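Local atomic coordinates of N-alpha-acetyltransferase 35, NatC auxiliary subunit (Saccharomyces cerevisiae, PDB entry 6YGA), a protein that serves as the auxiliary subunit of the NatC N-terminal acetyltransferase, which acetylates the N-terminal methionine of the L-A virus Gag protein. Residues B[193-207]-B[221-235]. Numbering follows the deposited sequence.
Sequences QDVVINSLTESLQIL and KHILKIIICLVHLED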
ATOM      1  N   GLN B 193       4.769 -15.993  27.453  1.00 64.15           N
ATOM      2  CA  GLN B 193       3.639 -16.707  26.865  1.00 62.30           C
ATOM      3  C   GLN B 193       3.033 -17.703  27.846  1.00 65.70           C
ATOM      4  O   GLN B 193       1.807 -17.853  27.907  1.00 66.29           O
ATOM      5  CB  GLN B 193       4.079 -17.422  25.588  1.00 59.95           C
ATOM      6  CG  GLN B 193       2.934 -18.013  24.784  1.00 59.35           C
ATOM      7  CD  GLN B 193       3.404 -19.030  23.763  1.00 58.96           C
ATOM      8  OE1 GLN B 193       4.208 -19.910  24.071  1.00 59.86           O
ATOM      9  NE2 GLN B 193       2.904 -18.913  22.540  1.00 56.76           N
ATOM     10  N   ASP B 194       3.872 -18.391  28.623  1.00 68.38           N
ATOM     11  CA  ASP B 194       3.363 -19.405  29.541  1.00 72.99           C
ATOM     12  C   ASP B 194       2.423 -18.794  30.574  1.00 73.82           C
ATOM     13  O   ASP B 194       1.379 -19.375  30.893  1.00 73.68           O
ATOM     14  CB  ASP B 194       4.526 -20.119  30.230  1.00 79.44           C
ATOM     15  CG  ASP B 194       5.465 -20.788  29.246  1.00 83.31           C
ATOM     16  OD1 ASP B 194       4.985 -21.296  28.210  1.00 83.31           O
ATOM     17  OD2 ASP B 194       6.686 -20.805  29.506  1.00 86.36           O
ATOM     18  N   VAL B 195       2.771 -17.616  31.096  1.00 74.14           N
ATOM     19  CA  VAL B 195       1.926 -16.963  32.093  1.00 74.77           C
ATOM     20  C   VAL B 195       0.589 -16.563  31.482  1.00 72.16           C
ATOM     21  O   VAL B 195      -0.469 -16.731  32.102  1.00 72.79           O
ATOM     22  CB  VAL B 195       2.661 -15.751  32.697  1.00 74.30           C
ATOM     23  CG1 VAL B 195       1.775 -15.036  33.709  1.00 75.04           C
ATOM     24  CG2 VAL B 195       3.966 -16.193  33.343  1.00 75.01           C
ATOM     25  N   VAL B 196       0.613 -16.043  30.253  1.00 69.58           N
ATOM     26  CA  VAL B 196      -0.616 -15.590  29.607  1.00 68.33           C
ATOM     27  C   VAL B 196      -1.548 -16.765  29.329  1.00 69.48           C
ATOM     28  O   VAL B 196      -2.757 -16.684  29.572  1.00 69.97           O
ATOM     29  CB  VAL B 196      -0.279 -14.811  28.322  1.00 64.05           C
ATOM     30  CG1 VAL B 196      -1.548 -14.380  27.606  1.00 61.45           C
ATOM     31  CG2 VAL B 196       0.589 -13.603  28.650  1.00 64.00           C
ATOM     32  N   ILE B 197      -1.005 -17.875  28.823  1.00 71.23           N
ATOM     33  CA  ILE B 197      -1.841 -19.036  28.529  1.00 71.95           C
ATOM     34  C   ILE B 197      -2.394 -19.636  29.814  1.00 75.06           C
ATOM     35  O   ILE B 197      -3.562 -20.040  29.873  1.00 76.80           O
ATOM     36  CB  ILE B 197      -1.049 -20.071  27.711  1.00 71.10           C
ATOM     37  CG1 ILE B 197      -0.584 -19.461  26.392  1.00 69.56           C
ATOM     38  CG2 ILE B 197      -1.892 -21.308  27.439  1.00 72.06           C
ATOM     39  CD1 ILE B 197       0.355 -20.353  25.624  1.00 70.42           C
ATOM     40  N   ASN B 198      -1.571 -19.700  30.865  1.00 78.18           N
ATOM     41  CA  ASN B 198      -2.053 -20.201  32.148  1.00 83.94           C
ATOM     42  C   ASN B 198      -3.135 -19.293  32.721  1.00 82.46           C
ATOM     43  O   ASN B 198      -4.136 -19.775  33.262  1.00 85.01           O
ATOM     44  CB  ASN B 198      -0.892 -20.341  33.133  1.00 90.46           C
ATOM     45  CG  ASN B 198       0.048 -21.477  32.771  1.00 96.19           C
ATOM     46  OD1 ASN B 198      -0.307 -22.372  32.004  1.00 98.38           O
ATOM     47  ND2 ASN B 198       1.252 -21.450  33.333  1.00 98.78           N
ATOM     48  N   SER B 199      -2.956 -17.974  32.604  1.00 79.44           N
ATOM     49  CA  SER B 199      -3.966 -17.040  33.094  1.00 78.97           C
ATOM     50  C   SER B 199      -5.288 -17.223  32.360  1.00 77.33           C
ATOM     51  O   SER B 199      -6.359 -17.195  32.979  1.00 79.43           O
ATOM     52  CB  SER B 199      -3.465 -15.602  32.949  1.00 77.98           C
ATOM     53  OG  SER B 199      -4.495 -14.669  33.227  1.00 80.36           O
ATOM     54  N   LEU B 200      -5.232 -17.416  31.041  1.00 72.08           N
ATOM     55  CA  LEU B 200      -6.447 -17.629  30.262  1.00 70.39           C
ATOM     56  C   LEU B 200      -7.070 -18.987  30.566  1.00 72.95           C
ATOM     57  O   LEU B 200      -8.299 -19.125  30.575  1.00 73.35           O
ATOM     58  CB  LEU B 200      -6.136 -17.501  28.771  1.00 67.66           C
ATOM     59  CG  LEU B 200      -5.684 -16.120  28.293  1.00 65.21           C
ATOM     60  CD1 LEU B 200      -4.868 -16.220  27.012  1.00 62.35           C
ATOM     61  CD2 LEU B 200      -6.890 -15.218  28.089  1.00 64.63           C
ATOM     62  N   THR B 201      -6.239 -20.002  30.814  1.00 75.86           N
ATOM     63  CA  THR B 201      -6.766 -21.312  31.184  1.00 80.21           C
ATOM     64  C   THR B 201      -7.442 -21.267  32.550  1.00 87.60           C
ATOM     65  O   THR B 201      -8.511 -21.858  32.738  1.00 90.81           O
ATOM     66  CB  THR B 201      -5.646 -22.355  31.163  1.00 79.13           C
ATOM     67  OG1 THR B 201      -5.268 -22.625  29.808  1.00 78.75           O
ATOM     68  CG2 THR B 201      -6.094 -23.653  31.823  1.00 79.62           C
ATOM     69  N   GLU B 202      -6.841 -20.560  33.510  1.00 92.16           N
ATOM     70  CA  GLU B 202      -7.440 -20.449  34.837  1.00 98.68           C
ATOM     71  C   GLU B 202      -8.797 -19.759  34.778  1.00 97.15           C
ATOM     72  O   GLU B 202      -9.733 -20.151  35.486  1.00 99.62           O
ATOM     73  CB  GLU B 202      -6.499 -19.703  35.782  1.00107.12           C
ATOM     74  CG  GLU B 202      -5.240 -20.474  36.147  1.00116.09           C
ATOM     75  CD  GLU B 202      -4.294 -19.671  37.017  1.00124.89           C
ATOM     76  OE1 GLU B 202      -4.672 -18.557  37.440  1.00128.21           O
ATOM     77  OE2 GLU B 202      -3.171 -20.152  37.275  1.00128.27           O
ATOM     78  N   SER B 203      -8.927 -18.724  33.944  1.00 91.34           N
ATOM     79  CA  SER B 203     -10.232 -18.099  33.762  1.00 88.39           C
ATOM     80  C   SER B 203     -11.209 -19.047  33.081  1.00 87.88           C
ATOM     81  O   SER B 203     -12.417 -18.975  33.335  1.00 89.73           O
ATOM     82  CB  SER B 203     -10.099 -16.806  32.959  1.00 83.26           C
ATOM     83  OG  SER B 203      -9.453 -15.799  33.717  1.00 81.50           O
ATOM     84  N   LEU B 204     -10.713 -19.942  32.222  1.00 85.44           N
ATOM     85  CA  LEU B 204     -11.592 -20.935  31.611  1.00 84.47           C
ATOM     86  C   LEU B 204     -12.160 -21.879  32.659  1.00 88.56           C
ATOM     87  O   LEU B 204     -13.348 -22.214  32.621  1.00 92.34           O
ATOM     88  CB  LEU B 204     -10.845 -21.718  30.529  1.00 80.86           C
ATOM     89  CG  LEU B 204     -11.242 -21.442  29.075  1.00 76.95           C
ATOM     90  CD1 LEU B 204     -10.599 -22.459  28.144  1.00 74.25           C
ATOM     91  CD2 LEU B 204     -12.757 -21.434  28.912  1.00 78.40           C
ATOM     92  N   GLN B 205     -11.329 -22.303  33.618  1.00 90.35           N
ATOM     93  CA  GLN B 205     -11.795 -23.217  34.655  1.00 96.07           C
ATOM     94  C   GLN B 205     -12.818 -22.557  35.572  1.00 94.30           C
ATOM     95  O   GLN B 205     -13.733 -23.229  36.063  1.00 96.28           O
ATOM     96  CB  GLN B 205     -10.613 -23.740  35.473  1.00103.57           C
ATOM     97  CG  GLN B 205      -9.400 -24.186  34.657  1.00108.83           C
ATOM     98  CD  GLN B 205      -9.686 -25.342  33.712  1.00113.33           C
ATOM     99  OE1 GLN B 205     -10.750 -25.962  33.757  1.00118.98           O
ATOM    100  NE2 GLN B 205      -8.723 -25.639  32.846  1.00111.41           N
ATOM    101  N   ILE B 206     -12.679 -21.251  35.819  1.00 91.70           N
ATOM    102  CA  ILE B 206     -13.692 -20.531  36.587  1.00 92.90           C
ATOM    103  C   ILE B 206     -15.038 -20.597  35.876  1.00 96.27           C
ATOM    104  O   ILE B 206     -16.087 -20.753  36.513  1.00 99.39           O
ATOM    105  CB  ILE B 206     -13.248 -19.075  36.835  1.00 87.25           C
ATOM    106  CG1 ILE B 206     -12.016 -19.038  37.745  1.00 85.68           C
ATOM    107  CG2 ILE B 206     -14.384 -18.248  37.436  1.00 86.82           C
ATOM    108  CD1 ILE B 206     -11.560 -17.636  38.106  1.00 83.61           C
ATOM    109  N   LEU B 207     -15.028 -20.491  34.544  1.00 95.07           N
ATOM    110  CA  LEU B 207     -16.272 -20.573  33.784  1.00 98.03           C
ATOM    111  C   LEU B 207     -16.848 -21.984  33.801  1.00106.30           C
ATOM    112  O   LEU B 207     -18.073 -22.151  33.764  1.00109.21           O
ATOM    113  CB  LEU B 207     -16.043 -20.104  32.346  1.00 93.03           C
ATOM    114  CG  LEU B 207     -15.435 -18.709  32.182  1.00 89.51           C
ATOM    115  CD1 LEU B 207     -15.320 -18.331  30.710  1.00 86.90           C
ATOM    116  CD2 LEU B 207     -16.240 -17.669  32.946  1.00 89.87           C
ATOM    117  N   LYS B 221     -16.800 -18.465  26.955  1.00 78.46           N
ATOM    118  CA  LYS B 221     -15.910 -19.613  26.816  1.00 78.97           C
ATOM    119  C   LYS B 221     -15.238 -19.626  25.448  1.00 76.37           C
ATOM    120  O   LYS B 221     -14.029 -19.871  25.343  1.00 75.22           O
ATOM    121  CB  LYS B 221     -16.684 -20.911  27.045  1.00 83.74           C
ATOM    122  CG  LYS B 221     -17.282 -21.060  28.440  1.00 89.08           C
ATOM    123  CD  LYS B 221     -18.011 -22.390  28.582  1.00 93.99           C
ATOM    124  CE  LYS B 221     -17.075 -23.565  28.334  1.00 94.64           C
ATOM    125  NZ  LYS B 221     -17.805 -24.864  28.292  1.00 97.19           N
ATOM    126  N   HIS B 222     -16.000 -19.360  24.385  1.00 74.97           N
ATOM    127  CA  HIS B 222     -15.411 -19.355  23.048  1.00 70.55           C
ATOM    128  C   HIS B 222     -14.460 -18.179  22.868  1.00 68.57           C
ATOM    129  O   HIS B 222     -13.410 -18.317  22.230  1.00 66.88           O
ATOM    130  CB  HIS B 222     -16.503 -19.323  21.979  1.00 71.03           C
ATOM    131  CG  HIS B 222     -17.148 -20.652  21.729  1.00 73.73           C
ATOM    132  ND1 HIS B 222     -18.470 -20.903  22.027  1.00 76.84           N
ATOM    133  CD2 HIS B 222     -16.657 -21.799  21.203  1.00 74.12           C
ATOM    134  CE1 HIS B 222     -18.764 -22.149  21.700  1.00 78.74           C
ATOM    135  NE2 HIS B 222     -17.682 -22.715  21.199  1.00 76.47           N
ATOM    136  N   ILE B 223     -14.816 -17.013  23.412  1.00 69.78           N
ATOM    137  CA  ILE B 223     -13.933 -15.851  23.344  1.00 67.09           C
ATOM    138  C   ILE B 223     -12.599 -16.160  24.012  1.00 68.35           C
ATOM    139  O   ILE B 223     -11.527 -15.864  23.471  1.00 69.02           O
ATOM    140  CB  ILE B 223     -14.614 -14.625  23.981  1.00 65.34           C
ATOM    141  CG1 ILE B 223     -15.713 -14.083  23.067  1.00 65.56           C
ATOM    142  CG2 ILE B 223     -13.599 -13.541  24.292  1.00 62.52           C
ATOM    143  CD1 ILE B 223     -16.472 -12.917  23.659  1.00 66.24           C
ATOM    144  N   LEU B 224     -12.650 -16.780  25.195  1.00 69.64           N
ATOM    145  CA  LEU B 224     -11.428 -17.096  25.926  1.00 70.39           C
ATOM    146  C   LEU B 224     -10.530 -18.038  25.130  1.00 68.97           C
ATOM    147  O   LEU B 224      -9.310 -17.847  25.079  1.00 68.12           O
ATOM    148  CB  LEU B 224     -11.777 -17.705  27.284  1.00 75.10           C
ATOM    149  CG  LEU B 224     -10.950 -17.234  28.481  1.00 78.73           C
ATOM    150  CD1 LEU B 224     -11.104 -15.750  28.664  1.00 78.64           C
ATOM    151  CD2 LEU B 224     -11.387 -17.942  29.736  1.00 83.32           C
ATOM    152  N   LYS B 225     -11.115 -19.059  24.499  1.00 67.68           N
ATOM    153  CA  LYS B 225     -10.308 -19.998  23.725  1.00 64.65           C
ATOM    154  C   LYS B 225      -9.759 -19.346  22.463  1.00 61.48           C
ATOM    155  O   LYS B 225      -8.653 -19.677  22.019  1.00 58.95           O
ATOM    156  CB  LYS B 225     -11.127 -21.237  23.370  1.00 63.28           C
ATOM    157  CG  LYS B 225     -11.555 -22.085  24.555  1.00 64.36           C
ATOM    158  CD  LYS B 225     -12.293 -23.329  24.083  1.00 65.58           C
ATOM    159  CE  LYS B 225     -12.608 -24.264  25.239  1.00 70.14           C
ATOM    160  NZ  LYS B 225     -13.295 -25.506  24.786  1.00 73.51           N
ATOM    161  N   ILE B 226     -10.522 -18.425  21.866  1.00 60.94           N
ATOM    162  CA  ILE B 226     -10.031 -17.683  20.706  1.00 57.27           C
ATOM    163  C   ILE B 226      -8.791 -16.883  21.082  1.00 55.89           C
ATOM    164  O   ILE B 226      -7.783 -16.887  20.364  1.00 53.82           O
ATOM    165  CB  ILE B 226     -11.138 -16.774  20.136  1.00 55.57           C
ATOM    166  CG1 ILE B 226     -12.171 -17.591  19.357  1.00 56.40           C
ATOM    167  CG2 ILE B 226     -10.548 -15.696  19.239  1.00 51.09           C
ATOM    168  CD1 ILE B 226     -13.270 -16.746  18.740  1.00 55.58           C
ATOM    169  N   ILE B 227      -8.841 -16.198  22.228  1.00 56.70           N
ATOM    170  CA  ILE B 227      -7.698 -15.407  22.677  1.00 57.24           C
ATOM    171  C   ILE B 227      -6.478 -16.297  22.887  1.00 59.42           C
ATOM    172  O   ILE B 227      -5.353 -15.921  22.539  1.00 58.81           O
ATOM    173  CB  ILE B 227      -8.064 -14.620  23.949  1.00 56.50           C
ATOM    174  CG1 ILE B 227      -9.200 -13.634  23.649  1.00 56.50           C
ATOM    175  CG2 ILE B 227      -6.854 -13.877  24.499  1.00 54.98           C
ATOM    176  CD1 ILE B 227      -9.611 -12.779  24.828  1.00 57.94           C
ATOM    177  N   ILE B 228      -6.685 -17.497  23.439  1.00 61.33           N
ATOM    178  CA  ILE B 228      -5.585 -18.446  23.611  1.00 59.68           C
ATOM    179  C   ILE B 228      -4.953 -18.782  22.264  1.00 58.10           C
ATOM    180  O   ILE B 228      -3.725 -18.858  22.139  1.00 55.27           O
ATOM    181  CB  ILE B 228      -6.081 -19.711  24.337  1.00 59.47           C
ATOM    182  CG1 ILE B 228      -6.395 -19.392  25.800  1.00 61.12           C
ATOM    183  CG2 ILE B 228      -5.060 -20.837  24.227  1.00 58.10           C
ATOM    184  CD1 ILE B 228      -6.863 -20.583  26.605  1.00 62.12           C
ATOM    185  N   CYS B 229      -5.780 -18.975  21.235  1.00 58.65           N
ATOM    186  CA  CYS B 229      -5.251 -19.282  19.910  1.00 59.83           C
ATOM    187  C   CYS B 229      -4.446 -18.117  19.348  1.00 59.61           C
ATOM    188  O   CYS B 229      -3.410 -18.325  18.706  1.00 61.02           O
ATOM    189  CB  CYS B 229      -6.392 -19.649  18.964  1.00 60.35           C
ATOM    190  SG  CYS B 229      -7.300 -21.138  19.439  1.00 63.45           S
ATOM    191  N   LEU B 230      -4.905 -16.883  19.572  1.00 59.86           N
ATOM    192  CA  LEU B 230      -4.172 -15.726  19.065  1.00 57.54           C
ATOM    193  C   LEU B 230      -2.826 -15.581  19.762  1.00 56.80           C
ATOM    194  O   LEU B 230      -1.844 -15.152  19.146  1.00 55.00           O
ATOM    195  CB  LEU B 230      -5.004 -14.452  19.234  1.00 57.63           C
ATOM    196  CG  LEU B 230      -6.328 -14.378  18.465  1.00 58.67           C
ATOM    197  CD1 LEU B 230      -7.187 -13.219  18.959  1.00 59.85           C
ATOM    198  CD2 LEU B 230      -6.071 -14.258  16.974  1.00 55.85           C
ATOM    199  N   VAL B 231      -2.765 -15.929  21.051  1.00 55.53           N
ATOM    200  CA  VAL B 231      -1.502 -15.886  21.778  1.00 56.06           C
ATOM    201  C   VAL B 231      -0.531 -16.929  21.237  1.00 55.91           C
ATOM    202  O   VAL B 231       0.691 -16.735  21.276  1.00 56.31           O
ATOM    203  CB  VAL B 231      -1.764 -16.071  23.285  1.00 57.82           C
ATOM    204  CG1 VAL B 231      -0.457 -16.136  24.055  1.00 59.03           C
ATOM    205  CG2 VAL B 231      -2.636 -14.941  23.807  1.00 55.41           C
ATOM    206  N   HIS B 232      -1.048 -18.028  20.699  1.00 57.49           N
ATOM    207  CA  HIS B 232      -0.212 -19.094  20.166  1.00 60.24           C
ATOM    208  C   HIS B 232       0.327 -18.802  18.773  1.00 57.98           C
ATOM    209  O   HIS B 232       1.032 -19.651  18.218  1.00 58.34           O
ATOM    210  CB  HIS B 232      -0.991 -20.407  20.136  1.00 63.76           C
ATOM    211  CG  HIS B 232      -0.922 -21.179  21.416  1.00 68.43           C
ATOM    212  ND1 HIS B 232       0.178 -21.930  21.771  1.00 70.33           N
ATOM    213  CD2 HIS B 232      -1.818 -21.322  22.421  1.00 70.52           C
ATOM    214  CE1 HIS B 232      -0.042 -22.500  22.943  1.00 72.35           C
ATOM    215  NE2 HIS B 232      -1.245 -22.149  23.358  1.00 72.42           N
ATOM    216  N   LEU B 233       0.015 -17.643  18.191  1.00 56.08           N
ATOM    217  CA  LEU B 233       0.473 -17.370  16.833  1.00 54.36           C
ATOM    218  C   LEU B 233       1.978 -17.161  16.777  1.00 55.37           C
ATOM    219  O   LEU B 233       2.587 -17.343  15.717  1.00 54.94           O
ATOM    220  CB  LEU B 233      -0.247 -16.152  16.254  1.00 50.92           C
ATOM    221  CG  LEU B 233      -1.683 -16.382  15.775  1.00 51.50           C
ATOM    222  CD1 LEU B 233      -2.303 -15.080  15.282  1.00 51.02           C
ATOM    223  CD2 LEU B 233      -1.713 -17.442  14.689  1.00 49.87           C
ATOM    224  N   GLU B 234       2.597 -16.782  17.895  1.00 56.05           N
ATOM    225  CA  GLU B 234       4.039 -16.582  17.897  1.00 54.80           C
ATOM    226  C   GLU B 234       4.812 -17.892  17.785  1.00 53.54           C
ATOM    227  O   GLU B 234       6.023 -17.855  17.534  1.00 57.83           O
ATOM    228  CB  GLU B 234       4.467 -15.829  19.159  1.00 56.97           C
ATOM    229  CG  GLU B 234       4.449 -16.664  20.420  1.00 60.84           C
ATOM    230  CD  GLU B 234       5.141 -15.975  21.577  1.00 63.42           C
ATOM    231  OE1 GLU B 234       5.232 -14.729  21.560  1.00 63.75           O
ATOM    232  OE2 GLU B 234       5.604 -16.681  22.498  1.00 65.26           O
ATOM    233  N   ASP B 235       4.146 -19.040  17.947  1.00 49.99           N
ATOM    234  CA  ASP B 235       4.836 -20.322  17.835  1.00 50.87           C
ATOM    235  C   ASP B 235       5.425 -20.523  16.442  1.00 51.10           C
ATOM    236  O   ASP B 235       6.437 -21.216  16.292  1.00 50.80           O
ATOM    237  CB  ASP B 235       3.888 -21.478  18.170  1.00 52.31           C
ATOM    238  CG  ASP B 235       3.336 -21.405  19.587  1.00 57.11           C
ATOM    239  OD1 ASP B 235       3.987 -20.805  20.468  1.00 58.17           O
ATOM    240  OD2 ASP B 235       2.242 -21.962  19.819  1.00 59.34           O
TER
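An antiparallel helical hairpin, helices 193-209 and 215-231 joined by a short connection, packs here by knobs-into-holes, with Leu200, Leu224 and Val231 as knobs. The axes of 193-207 and 221-231 come within 9.8 Å, their directions 168° apart. Leu200 enters among Leu224, Ile227, Ile228 and Val231; its CB lies 3.5 Å from Ile228 CG1 as the two side chains pass each other in opposite directions, while its CD2 reaches across to Ile227 CG2. In return Leu224 fills the hole made by Leu200, Ser203, Leu204 and Leu207, where its CD2 presses on the helix backbone, 3.3 Å from Leu204 N. Two turns on from Leu224, Val231 sets CG1 against Gln193 and Ile197, CG2 against Val196 and Leu200. Ile197 CD1 comes obliquely to the His232 ring, 3.3 Å from NE2.

The polar end belongs to Gln193. With CG anti to the backbone N (chi1 -171°) and an extended chain, its amide reaches Val231 and Asp235. Gln193 NE2 donates almost straight to Asp235 OD1 (3.0 Å) and weakly to Val231 O (3.4 Å). Asp235 OD2 accepts from His232 ND1 at 2.8 Å through its syn lone pair, in the ring plane. Helix 142-167 adjoins this end, Tyr157 OH hydrogen-bonding Glu234 OE1. Beside the aliphatic knobs, one carboxylate thus ties amide to imidazole; with His246 stacked on the ring, it helps set the ring's rotation and would favour a proton on ND1.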